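Local coordinates for SnoaL-like domain-containing protein (Burkholderia xenovorans LB400, PDB 3FGY), which is of unknown function but has an NTF2-like, SnoaL-like fold, a cone of curved sheet and helices that in relatives often encloses a ligand pocket, at residues Q9-F14 with V82-F87; W36-E41 with A55-K60. All blocks are in the same frame, centred on the assembly; numbering follows the deposited sequence.

Contacts 1 and 2 both press a helix against the same curved six-stranded sheet, and both are buried, with centres about 17 Å apart on opposite sides of the chain's centre. Contact 1 sets helix 5-20 on strand 81-92; contact 2 sets helix 50-64 against strand 34-38 and is nested in the chain loop that contact 1 closes. Their chemistry differs with place: valine against valine where the helix lies close to the sheet, an indole and longer aliphatic chains where helix and strand stand well apart. Phe14 CZ of 9-14 packs 3.9 Å from Trp36 CZ3 of 36-41, so the two packing regions touch directly.

Contact 1. Residues Q9-F14 with V82-F87; sequences QIVKDF and VLVVGF
Val11 on helix 5-20 and Val82 on strand 81-92 bring the two backbones closest, their CA atoms 7.6 Å apart, with no hydrogen bond passing between the segments. Three valines make the whole contact. Val11 sends its two methyls to different residues: CG2, which lies beside its own backbone N (chi1 171° takes CG1 anti to that N), runs tip to tip into Val82 and sits 3.9 Å from Val82 CB. Its other branch, CG1, touches Val84 CG2 at 3.9 Å, the two side chains sliding past each other in opposite directions. Val82 and Val84 lie two apart on the strand, so both face the helix, while the CB of Leu83 between them points away, and Leu83 packs on Leu83 of the second subunit. The branched CB of Val82 and Val84 is at ease in a strand; at Val11, a short side chain with two methyls can meet both strand residues while the helix stays close. Val11 also touches Ile107 and Val109 of strand 98-110, and Lys12 touches Phe75 of strand 65-78, so the helix rests across several strands, the N-terminal helix packing on the curved sheet as in NTF2-like folds. Purely apolar, buried methyl contacts imply cohesion by exclusion of water and shape rather than directional bonding.

Contact 2. Residues W36-E41 with A55-K60; sequences WIIPGE and AALLQK
Trp36 meets Leu57 in the tight part of this contact, where Leu57 CD2 sits over one face of the indole, 3.7 Å from the centroid of the six-membered ring and 15° off its normal. This is a CH-pi contact, and the nearest ring atom, Trp36 CD2, is 3.6 Å from that methyl. With CG anti to the backbone N (chi1 -175°), the Trp36 indole extends toward the helix, and the Leu57 side chain crosses it at about a right angle. The other branch, Leu57 CD1, reaches tip to tip to Ile38 CD1 at 3.9 Å, so one leucine fork serves both inward-facing residues of the strand. Long side chains suit this place, because the axes of strand 36-38 and helix 55-60 approach to only 11.6 Å. In the NTF2-like fold, helices close over the concave side of a strongly bent sheet, and this pairing is one such closure, with Met18 of helix 5-20 touching both Trp36 and Leu58. An unidentified ligand about 5 Å from the Ile38 side chain is consistent with a pocket there, as in relatives. Trp36 NE1 is hydrogen-bonded to Glu119 OE2 on strand 113-120, which satisfies a buried N-H. Packing is looser at Leu58, whose CB is not aimed at the strand; its CD2 approaches Trp36 CH2 obliquely at 4.1 Å. Leu58 is partly exposed, and its side chain comes within about 3 Å of a bound di(hydroxyethyl)ether, probably from the crystallisation liquor. Ala55, Ala56 and Gln59, small or polar, line the helix's solvent side.

Contact 1. Residues Q9-F14 with V82-F87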
ATOM      1  N   GLN A   9      -2.327   1.167  19.675  1.00 16.74           N
ATOM      2  CA  GLN A   9      -1.335   1.678  20.609  1.00 19.49           C
ATOM      3  C   GLN A   9      -0.020   0.890  20.528  1.00 18.62           C
ATOM      4  O   GLN A   9       1.048   1.482  20.586  1.00 20.12           O
ATOM      5  CB  GLN A   9      -1.857   1.670  22.037  1.00 17.35           C
ATOM      6  CG  GLN A   9      -0.933   2.373  23.016  1.00 21.91           C
ATOM      7  CD  GLN A   9      -0.691   3.819  22.622  1.00 27.58           C
ATOM      8  OE1 GLN A   9      -1.618   4.634  22.621  1.00 32.44           O
ATOM      9  NE2 GLN A   9       0.549   4.142  22.256  1.00 30.14           N
ATOM     10  N   ILE A  10      -0.108  -0.429  20.373  1.00 18.99           N
ATOM     11  CA  ILE A  10       1.091  -1.278  20.168  1.00 21.53           C
ATOM     12  C   ILE A  10       1.863  -0.883  18.922  1.00 23.12           C
ATOM     13  O   ILE A  10       3.089  -0.793  18.937  1.00 23.57           O
ATOM     14  CB  ILE A  10       0.716  -2.767  20.051  1.00 21.34           C
ATOM     15  CG1 ILE A  10       0.244  -3.296  21.405  1.00 23.60           C
ATOM     16  CG2 ILE A  10       1.897  -3.591  19.564  1.00 17.35           C
ATOM     17  CD1 ILE A  10      -0.555  -4.573  21.309  1.00 25.09           C
ATOM     18  N   VAL A  11       1.142  -0.643  17.830  1.00 21.26           N
ATOM     19  CA  VAL A  11       1.787  -0.222  16.605  1.00 21.44           C
ATOM     20  C   VAL A  11       2.426   1.157  16.805  1.00 25.66           C
ATOM     21  O   VAL A  11       3.567   1.375  16.409  1.00 27.80           O
ATOM     22  CB  VAL A  11       0.818  -0.260  15.413  1.00 21.08           C
ATOM     23  CG1 VAL A  11       1.446   0.389  14.199  1.00 20.73           C
ATOM     24  CG2 VAL A  11       0.417  -1.708  15.118  1.00 16.14           C
ATOM     25  N   LYS A  12       1.706   2.078  17.444  1.00 27.65           N
ATOM     26  CA  LYS A  12       2.287   3.373  17.823  1.00 29.96           C
ATOM     27  C   LYS A  12       3.529   3.215  18.741  1.00 31.30           C
ATOM     28  O   LYS A  12       4.520   3.923  18.556  1.00 36.07           O
ATOM     29  CB  LYS A  12       1.215   4.274  18.467  1.00 29.54           C
ATOM     30  CG  LYS A  12       0.151   4.740  17.471  1.00 26.55           C
ATOM     31  CD  LYS A  12      -0.914   5.627  18.113  1.00 29.00           C
ATOM     32  CE  LYS A  12      -1.896   6.159  17.068  1.00 28.72           C
ATOM     33  NZ  LYS A  12      -3.104   6.818  17.677  1.00 34.51           N
ATOM     34  N   ASP A  13       3.481   2.282  19.692  1.00 31.18           N
ATOM     35  CA  ASP A  13       4.640   1.952  20.561  1.00 32.09           C
ATOM     36  C   ASP A  13       5.814   1.370  19.757  1.00 35.95           C
ATOM     37  O   ASP A  13       6.978   1.513  20.151  1.00 37.09           O
ATOM     38  CB  ASP A  13       4.262   0.926  21.639  1.00 32.05           C
ATOM     39  CG  ASP A  13       3.334   1.485  22.706  1.00 30.49           C
ATOM     40  OD1 ASP A  13       3.198   2.726  22.802  1.00 30.20           O
ATOM     41  OD2 ASP A  13       2.739   0.662  23.438  1.00 30.76           O
ATOM     42  N   PHE A  14       5.490   0.700  18.646  1.00 36.93           N
ATOM     43  CA  PHE A  14       6.475   0.026  17.791  1.00 37.25           C
ATOM     44  C   PHE A  14       7.377   1.067  17.135  1.00 39.87           C
ATOM     45  O   PHE A  14       8.607   1.013  17.280  1.00 39.83           O
ATOM     46  CB  PHE A  14       5.739  -0.833  16.751  1.00 34.61           C
ATOM     47  CG  PHE A  14       6.640  -1.571  15.799  1.00 30.06           C
ATOM     48  CD1 PHE A  14       7.343  -2.693  16.205  1.00 30.77           C
ATOM     49  CD2 PHE A  14       6.746  -1.157  14.482  1.00 28.87           C
ATOM     50  CE1 PHE A  14       8.163  -3.369  15.304  1.00 29.99           C
ATOM     51  CE2 PHE A  14       7.557  -1.837  13.585  1.00 29.87           C
ATOM     52  CZ  PHE A  14       8.261  -2.933  14.001  1.00 24.44           C
ATOM     53  N   VAL A  82      -3.658  -3.613  11.479  1.00 14.90           N
ATOM     54  CA  VAL A  82      -3.486  -2.175  11.530  1.00 14.64           C
ATOM     55  C   VAL A  82      -2.729  -1.802  10.261  1.00 14.14           C
ATOM     56  O   VAL A  82      -1.622  -2.270  10.034  1.00 15.46           O
ATOM     57  CB  VAL A  82      -2.676  -1.731  12.784  1.00 13.77           C
ATOM     58  CG1 VAL A  82      -2.572  -0.243  12.837  1.00 15.72           C
ATOM     59  CG2 VAL A  82      -3.350  -2.231  14.054  1.00 14.18           C
ATOM     60  N   LEU A  83      -3.376  -1.038   9.391  1.00 15.82           N
ATOM     61  CA  LEU A  83      -2.711  -0.516   8.222  1.00 16.12           C
ATOM     62  C   LEU A  83      -2.359   0.930   8.499  1.00 14.22           C
ATOM     63  O   LEU A  83      -3.211   1.729   8.918  1.00 16.37           O
ATOM     64  CB  LEU A  83      -3.593  -0.681   6.995  1.00 15.96           C
ATOM     65  CG  LEU A  83      -3.371  -2.011   6.276  1.00 17.95           C
ATOM     66  CD1 LEU A  83      -3.628  -3.251   7.150  1.00 15.87           C
ATOM     67  CD2 LEU A  83      -4.185  -2.027   4.956  1.00 19.05           C
ATOM     68  N   VAL A  84      -1.087   1.258   8.309  1.00 14.88           N
ATOM     69  CA  VAL A  84      -0.556   2.580   8.556  1.00 14.62           C
ATOM     70  C   VAL A  84      -0.303   3.237   7.198  1.00 15.08           C
ATOM     71  O   VAL A  84       0.451   2.693   6.380  1.00 14.44           O
ATOM     72  CB  VAL A  84       0.743   2.534   9.398  1.00 16.17           C
ATOM     73  CG1 VAL A  84       1.145   3.946   9.780  1.00 13.60           C
ATOM     74  CG2 VAL A  84       0.544   1.671  10.674  1.00 14.78           C
ATOM     75  N   VAL A  85      -0.931   4.387   6.967  1.00 15.17           N
ATOM     76  CA  VAL A  85      -0.906   5.078   5.689  1.00 13.24           C
ATOM     77  C   VAL A  85      -0.143   6.384   5.854  1.00 13.32           C
ATOM     78  O   VAL A  85      -0.484   7.193   6.699  1.00 14.87           O
ATOM     79  CB  VAL A  85      -2.337   5.388   5.187  1.00 14.91           C
ATOM     80  CG1 VAL A  85      -2.293   5.997   3.786  1.00 17.92           C
ATOM     81  CG2 VAL A  85      -3.173   4.068   5.200  1.00 14.90           C
ATOM     82  N   GLY A  86       0.916   6.566   5.071  1.00 14.61           N
ATOM     83  CA  GLY A  86       1.732   7.752   5.264  1.00 18.24           C
ATOM     84  C   GLY A  86       2.496   8.200   4.046  1.00 18.17           C
ATOM     85  O   GLY A  86       2.312   7.678   2.949  1.00 15.09           O
ATOM     86  N   PHE A  87       3.351   9.181   4.275  1.00 17.84           N
ATOM     87  CA  PHE A  87       4.105   9.826   3.202  1.00 18.10           C
ATOM     88  C   PHE A  87       5.457  10.212   3.776  1.00 18.96           C
ATOM     89  O   PHE A  87       5.552  10.674   4.916  1.00 19.23           O
ATOM     90  CB  PHE A  87       3.334  11.025   2.650  1.00 18.69           C
ATOM     91  CG  PHE A  87       4.109  11.850   1.659  1.00 21.99           C
ATOM     92  CD1 PHE A  87       4.152  11.511   0.320  1.00 21.96           C
ATOM     93  CD2 PHE A  87       4.793  12.966   2.082  1.00 22.87           C
ATOM     94  CE1 PHE A  87       4.887  12.293  -0.594  1.00 19.25           C
ATOM     95  CE2 PHE A  87       5.518  13.725   1.204  1.00 23.03           C
ATOM     96  CZ  PHE A  87       5.565  13.394  -0.136  1.00 19.54           C
TER

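Contact 2. Residues W36-E41 with A55-K60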
ATOM      1  N   TRP A  36       9.143  -8.958   8.437  1.00 14.48           N
ATOM      2  CA  TRP A  36       8.970  -7.636   7.835  1.00 14.36           C
ATOM      3  C   TRP A  36       9.403  -7.717   6.385  1.00 14.92           C
ATOM      4  O   TRP A  36      10.594  -7.895   6.060  1.00 15.43           O
ATOM      5  CB  TRP A  36       9.790  -6.611   8.623  1.00 15.30           C
ATOM      6  CG  TRP A  36       9.680  -5.155   8.275  1.00 15.12           C
ATOM      7  CD1 TRP A  36       9.285  -4.585   7.080  1.00 17.09           C
ATOM      8  CD2 TRP A  36      10.028  -4.069   9.133  1.00 14.63           C
ATOM      9  NE1 TRP A  36       9.354  -3.199   7.169  1.00 16.62           N
ATOM     10  CE2 TRP A  36       9.817  -2.862   8.404  1.00 15.70           C
ATOM     11  CE3 TRP A  36      10.499  -3.993  10.445  1.00 16.89           C
ATOM     12  CZ2 TRP A  36      10.059  -1.625   8.955  1.00 15.19           C
ATOM     13  CZ3 TRP A  36      10.715  -2.775  10.986  1.00 16.80           C
ATOM     14  CH2 TRP A  36      10.519  -1.603  10.249  1.00 16.33           C
ATOM     15  N   ILE A  37       8.413  -7.560   5.511  1.00 14.63           N
ATOM     16  CA  ILE A  37       8.591  -7.726   4.074  1.00 15.83           C
ATOM     17  C   ILE A  37       8.678  -6.371   3.389  1.00 14.24           C
ATOM     18  O   ILE A  37       7.781  -5.526   3.544  1.00 15.62           O
ATOM     19  CB  ILE A  37       7.425  -8.553   3.466  1.00 18.11           C
ATOM     20  CG1 ILE A  37       7.286  -9.940   4.138  1.00 21.28           C
ATOM     21  CG2 ILE A  37       7.572  -8.659   1.955  1.00 16.46           C
ATOM     22  CD1 ILE A  37       6.069 -10.732   3.671  1.00 21.48           C
ATOM     23  N   ILE A  38       9.739  -6.166   2.619  1.00 13.27           N
ATOM     24  CA  ILE A  38       9.996  -4.932   1.915  1.00 14.95           C
ATOM     25  C   ILE A  38      10.174  -5.281   0.437  1.00 14.43           C
ATOM     26  O   ILE A  38      11.065  -6.040   0.081  1.00 16.44           O
ATOM     27  CB  ILE A  38      11.243  -4.226   2.487  1.00 14.10           C
ATOM     28  CG1 ILE A  38      11.045  -3.944   3.990  1.00 16.57           C
ATOM     29  CG2 ILE A  38      11.513  -2.935   1.684  1.00 14.93           C
ATOM     30  CD1 ILE A  38      12.194  -3.118   4.587  1.00 17.30           C
ATOM     31  N   PRO A  39       9.290  -4.744  -0.429  1.00 14.51           N
ATOM     32  CA  PRO A  39       9.379  -5.095  -1.840  1.00 17.15           C
ATOM     33  C   PRO A  39      10.420  -4.274  -2.601  1.00 16.12           C
ATOM     34  O   PRO A  39      11.020  -3.327  -2.047  1.00 15.25           O
ATOM     35  CB  PRO A  39       7.980  -4.757  -2.361  1.00 16.43           C
ATOM     36  CG  PRO A  39       7.584  -3.561  -1.608  1.00 17.19           C
ATOM     37  CD  PRO A  39       8.194  -3.775  -0.198  1.00 16.66           C
ATOM     38  N   GLY A  40      10.600  -4.634  -3.873  1.00 15.58           N
ATOM     39  CA  GLY A  40      11.424  -3.890  -4.807  1.00 15.45           C
ATOM     40  C   GLY A  40      12.861  -4.397  -4.944  1.00 16.16           C
ATOM     41  O   GLY A  40      13.177  -5.527  -4.561  1.00 16.84           O
ATOM     42  N   GLU A  41      13.716  -3.526  -5.491  1.00 15.94           N
ATOM     43  CA  GLU A  41      15.149  -3.811  -5.713  1.00 18.90           C
ATOM     44  C   GLU A  41      15.933  -2.604  -5.263  1.00 18.48           C
ATOM     45  O   GLU A  41      16.075  -1.601  -5.993  1.00 18.69           O
ATOM     46  CB  GLU A  41      15.407  -4.112  -7.181  1.00 17.44           C
ATOM     47  CG  GLU A  41      14.583  -5.276  -7.700  1.00 21.16           C
ATOM     48  CD  GLU A  41      14.851  -5.582  -9.142  1.00 29.42           C
ATOM     49  OE1 GLU A  41      15.733  -4.938  -9.769  1.00 30.49           O
ATOM     50  OE2 GLU A  41      14.155  -6.487  -9.642  1.00 40.33           O
ATOM     51  N   ALA A  55      16.914  -5.672  14.009  1.00 14.18           N
ATOM     52  CA  ALA A  55      17.965  -4.766  14.458  1.00 15.72           C
ATOM     53  C   ALA A  55      18.879  -4.374  13.293  1.00 15.66           C
ATOM     54  O   ALA A  55      19.235  -3.211  13.111  1.00 16.63           O
ATOM     55  CB  ALA A  55      18.783  -5.431  15.559  1.00 16.13           C
ATOM     56  N   ALA A  56      19.277  -5.370  12.512  1.00 15.65           N
ATOM     57  CA  ALA A  56      20.147  -5.177  11.362  1.00 15.41           C
ATOM     58  C   ALA A  56      19.505  -4.265  10.317  1.00 15.86           C
ATOM     59  O   ALA A  56      20.170  -3.439   9.685  1.00 15.45           O
ATOM     60  CB  ALA A  56      20.467  -6.531  10.728  1.00 14.79           C
ATOM     61  N   LEU A  57      18.202  -4.447  10.107  1.00 14.65           N
ATOM     62  CA  LEU A  57      17.431  -3.636   9.145  1.00 14.71           C
ATOM     63  C   LEU A  57      17.422  -2.180   9.574  1.00 14.99           C
ATOM     64  O   LEU A  57      17.734  -1.301   8.768  1.00 16.23           O
ATOM     65  CB  LEU A  57      15.999  -4.159   9.064  1.00 17.03           C
ATOM     66  CG  LEU A  57      14.968  -3.261   8.360  1.00 14.79           C
ATOM     67  CD1 LEU A  57      15.399  -2.978   6.885  1.00 15.30           C
ATOM     68  CD2 LEU A  57      13.567  -3.881   8.450  1.00 17.11           C
ATOM     69  N   LEU A  58      17.124  -1.935  10.855  1.00 15.97           N
ATOM     70  CA  LEU A  58      17.101  -0.575  11.391  1.00 15.94           C
ATOM     71  C   LEU A  58      18.505   0.085  11.299  1.00 15.69           C
ATOM     72  O   LEU A  58      18.633   1.276  10.926  1.00 16.99           O
ATOM     73  CB  LEU A  58      16.526  -0.579  12.811  1.00 17.85           C
ATOM     74  CG  LEU A  58      15.050  -1.060  12.903  1.00 29.28           C
ATOM     75  CD1 LEU A  58      14.460  -0.827  14.290  1.00 35.08           C
ATOM     76  CD2 LEU A  58      14.155  -0.443  11.855  1.00 32.85           C
ATOM     77  N   GLN A  59      19.552  -0.704  11.538  1.00 16.16           N
ATOM     78  CA  GLN A  59      20.924  -0.198  11.459  1.00 16.10           C
ATOM     79  C   GLN A  59      21.268   0.138  10.006  1.00 16.58           C
ATOM     80  O   GLN A  59      21.786   1.209   9.703  1.00 16.21           O
ATOM     81  CB  GLN A  59      21.931  -1.211  12.032  1.00 17.22           C
ATOM     82  CG  GLN A  59      23.397  -0.755  11.982  1.00 16.44           C
ATOM     83  CD  GLN A  59      23.646   0.486  12.782  1.00 23.16           C
ATOM     84  OE1 GLN A  59      23.000   0.716  13.813  1.00 27.30           O
ATOM     85  NE2 GLN A  59      24.605   1.305  12.324  1.00 25.12           N
ATOM     86  N   LYS A  60      20.947  -0.779   9.104  1.00 16.26           N
ATOM     87  CA  LYS A  60      21.244  -0.575   7.706  1.00 15.17           C
ATOM     88  C   LYS A  60      20.473   0.634   7.132  1.00 15.83           C
ATOM     89  O   LYS A  60      21.032   1.425   6.353  1.00 15.98           O
ATOM     90  CB  LYS A  60      20.949  -1.860   6.939  1.00 16.12           C
ATOM     91  CG  LYS A  60      21.402  -1.820   5.521  1.00 19.16           C
ATOM     92  CD  LYS A  60      21.186  -3.122   4.836  1.00 24.27           C
ATOM     93  CE  LYS A  60      21.689  -3.099   3.417  1.00 25.77           C
ATOM     94  NZ  LYS A  60      21.516  -4.445   2.782  1.00 27.50           N
TER